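Local coordinates for protein BaAA10 Lytic Polysaccharide Monooxygenase (Bacillus amyloliquefaciens, PDB 2YOW) that probably cleaves crystalline polysaccharides such as chitin or cellulose oxidatively, as a lytic polysaccharide monooxygenase of family AA10, at residues A96-S101 / A163-A168. Residues are numbered along the deposited sequence; the frame is centred on the assembly and turned at random.
Sequences APHATS and ADTSNA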
ATOM      1  N   ALA A  96     -14.414  -5.159   5.085  1.00 24.13           N
ATOM      2  CA  ALA A  96     -14.861  -4.981   6.465  1.00 26.12           C
ATOM      3  C   ALA A  96     -14.374  -3.630   6.960  1.00 24.77           C
ATOM      4  O   ALA A  96     -13.220  -3.506   7.400  1.00 26.17           O
ATOM      5  CB  ALA A  96     -14.363  -6.112   7.343  1.00 34.05           C
ATOM      6  N   PRO A  97     -15.238  -2.606   6.882  1.00 19.23           N
ATOM      7  CA  PRO A  97     -14.804  -1.223   7.178  1.00 20.32           C
ATOM      8  C   PRO A  97     -14.797  -0.895   8.687  1.00 22.85           C
ATOM      9  O   PRO A  97     -15.660  -0.191   9.204  1.00 27.48           O
ATOM     10  CB  PRO A  97     -15.833  -0.362   6.408  1.00 20.28           C
ATOM     11  CG  PRO A  97     -17.074  -1.208   6.340  1.00 24.54           C
ATOM     12  CD  PRO A  97     -16.607  -2.638   6.311  1.00 21.88           C
ATOM     13  N   HIS A  98     -13.770  -1.381   9.362  1.00 19.51           N
ATOM     14  CA  HIS A  98     -13.595  -1.192  10.792  1.00 23.19           C
ATOM     15  C   HIS A  98     -13.554   0.274  11.223  1.00 23.94           C
ATOM     16  O   HIS A  98     -13.161   1.181  10.482  1.00 17.54           O
ATOM     17  CB  HIS A  98     -12.250  -1.806  11.242  1.00 27.92           C
ATOM     18  CG  HIS A  98     -12.259  -3.293  11.445  1.00 68.00           C
ATOM     19  ND1 HIS A  98     -12.127  -3.868  12.696  1.00 37.25           N
ATOM     20  CD2 HIS A  98     -12.308  -4.319  10.564  1.00 36.30           C
ATOM     21  CE1 HIS A  98     -12.131  -5.182  12.577  1.00 42.97           C
ATOM     22  NE2 HIS A  98     -12.243  -5.483  11.294  1.00 91.45           N
ATOM     23  N   ALA A  99     -13.881   0.478  12.487  1.00 20.30           N
ATOM     24  CA  ALA A  99     -13.598   1.721  13.143  1.00 15.63           C
ATOM     25  C   ALA A  99     -12.118   2.078  12.931  1.00 16.43           C
ATOM     26  O   ALA A  99     -11.236   1.218  13.044  1.00 20.86           O
ATOM     27  CB  ALA A  99     -13.907   1.571  14.632  1.00 23.47           C
ATOM     28  N   THR A 100     -11.861   3.352  12.633  1.00 20.30           N
ATOM     29  CA  THR A 100     -10.571   3.810  12.129  1.00 20.44           C
ATOM     30  C   THR A 100     -10.026   4.961  12.948  1.00 14.37           C
ATOM     31  O   THR A 100     -10.756   5.904  13.255  1.00 19.54           O
ATOM     32  CB  THR A 100     -10.776   4.298  10.679  1.00 16.95           C
ATOM     33  OG1 THR A 100     -11.283   3.208   9.905  1.00 16.15           O
ATOM     34  CG2 THR A 100      -9.507   4.886  10.065  1.00 26.58           C
ATOM     35  N   SER A 101      -8.721   4.900  13.249  1.00 13.05           N
ATOM     36  CA  SER A 101      -7.993   5.992  13.878  1.00 13.49           C
ATOM     37  C   SER A 101      -7.512   7.033  12.907  1.00 16.34           C
ATOM     38  O   SER A 101      -7.752   8.239  13.076  1.00 18.61           O
ATOM     39  CB  SER A 101      -6.791   5.430  14.608  1.00 18.39           C
ATOM     40  OG  SER A 101      -7.257   4.527  15.612  1.00 31.50           O
ATOM     41  N   ALA A 163      -8.933   1.284  14.565  1.00 15.10           N
ATOM     42  CA  ALA A 163      -9.003   1.767  15.973  1.00 14.12           C
ATOM     43  C   ALA A 163      -9.298   0.670  16.972  1.00 18.27           C
ATOM     44  O   ALA A 163      -8.905   0.770  18.142  1.00 20.22           O
ATOM     45  CB  ALA A 163     -10.054   2.847  16.106  1.00 17.33           C
ATOM     46  N   ASP A 164      -9.970  -0.390  16.529  1.00 12.45           N
ATOM     47  CA  ASP A 164     -10.484  -1.409  17.463  1.00 13.09           C
ATOM     48  C   ASP A 164      -9.684  -2.727  17.416  1.00 17.31           C
ATOM     49  O   ASP A 164     -10.185  -3.768  17.879  1.00 17.79           O
ATOM     50  CB  ASP A 164     -11.999  -1.667  17.278  1.00 12.99           C
ATOM     51  CG  ASP A 164     -12.343  -2.442  16.033  1.00 25.26           C
ATOM     52  OD1 ASP A 164     -11.585  -2.380  15.039  1.00 29.22           O
ATOM     53  OD2 ASP A 164     -13.469  -3.036  16.029  1.00 24.37           O
ATOM     54  N   THR A 165      -8.492  -2.662  16.828  1.00 19.98           N
ATOM     55  CA  THR A 165      -7.530  -3.775  16.803  1.00 16.52           C
ATOM     56  C   THR A 165      -6.124  -3.265  16.980  1.00 10.98           C
ATOM     57  O   THR A 165      -5.906  -2.070  17.042  1.00 17.37           O
ATOM     58  CB  THR A 165      -7.605  -4.592  15.507  1.00 15.24           C
ATOM     59  OG1 THR A 165      -7.008  -3.867  14.425  1.00 19.52           O
ATOM     60  CG2 THR A 165      -9.017  -5.005  15.195  1.00 21.30           C
ATOM     61  N   SER A 166      -5.169  -4.175  17.093  1.00 16.25           N
ATOM     62  CA  SER A 166      -3.779  -3.821  17.176  1.00 16.45           C
ATOM     63  C   SER A 166      -3.144  -3.670  15.741  1.00 15.08           C
ATOM     64  O   SER A 166      -1.932  -3.575  15.603  1.00 21.16           O
ATOM     65  CB  SER A 166      -3.041  -4.909  17.944  1.00 29.75           C
ATOM     66  OG  SER A 166      -3.058  -6.111  17.209  1.00 47.33           O
ATOM     67  N   ASN A 167      -3.974  -3.717  14.709  1.00 19.92           N
ATOM     68  CA  ASN A 167      -3.476  -3.788  13.339  1.00 14.97           C
ATOM     69  C   ASN A 167      -3.731  -2.598  12.422  1.00 15.77           C
ATOM     70  O   ASN A 167      -4.497  -1.668  12.720  1.00 15.45           O
ATOM     71  CB  ASN A 167      -4.025  -5.051  12.696  1.00 17.23           C
ATOM     72  CG  ASN A 167      -3.428  -6.301  13.288  1.00 19.48           C
ATOM     73  OD1 ASN A 167      -2.320  -6.286  13.812  1.00 24.25           O
ATOM     74  ND2 ASN A 167      -4.112  -7.395  13.109  1.00 29.04           N
ATOM     75  N   ALA A 168      -3.069  -2.653  11.277  1.00 17.26           N
ATOM     76  CA  ALA A 168      -3.209  -1.644  10.217  1.00 15.42           C
ATOM     77  C   ALA A 168      -3.060  -2.369   8.885  1.00 15.93           C
ATOM     78  O   ALA A 168      -2.526  -3.494   8.834  1.00 14.79           O
ATOM     79  CB  ALA A 168      -2.123  -0.557  10.353  1.00 13.01           C
TER
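His98 ND1 donates a nearly straight hydrogen bond (N-H...O 170°) to Asp164 OD1, 2.8 Å away. The oxygen lies close to the imidazole plane and accepts through its syn lone pair, the carboxylate turned 65° against the ring. Asp164 puts its CG between its own backbone N and carbonyl carbon (chi1 73°), which brings OD1 to the ring edge. In this His-carboxylate hydrogen bond the ND1 N-H is directed at the aspartate, which helps to hold the ring's orientation. Ala96 is backbone-bonded to His1, the N-terminal residue that in AA10 enzymes belongs to the copper-binding histidine brace, so the contact probably lies beside the copper site. Ala163 N donates to Ala99 O at 2.8 Å.

The small side chains of Ala99, Ser101 and Ala163 suit this close approach of the backbones: Ala99 CB and Ala163 CB meet at 4.3 Å, and Ser101 OG lies 3.3 Å from Ala163 CB. Thr165 CG2 reaches His98 CE1 at 4.1 Å, while its OG1 accepts from Asn167 N in an ST turn.

Thr100 turns away, its OG1 hydrogen-bonded to His98 O and to Trp160 NE1. The pairing joins the loop entering strand 100-108 to the turn linking antiparallel strands 154-162 and 167-177; Trp160 and Val162 also touch His98.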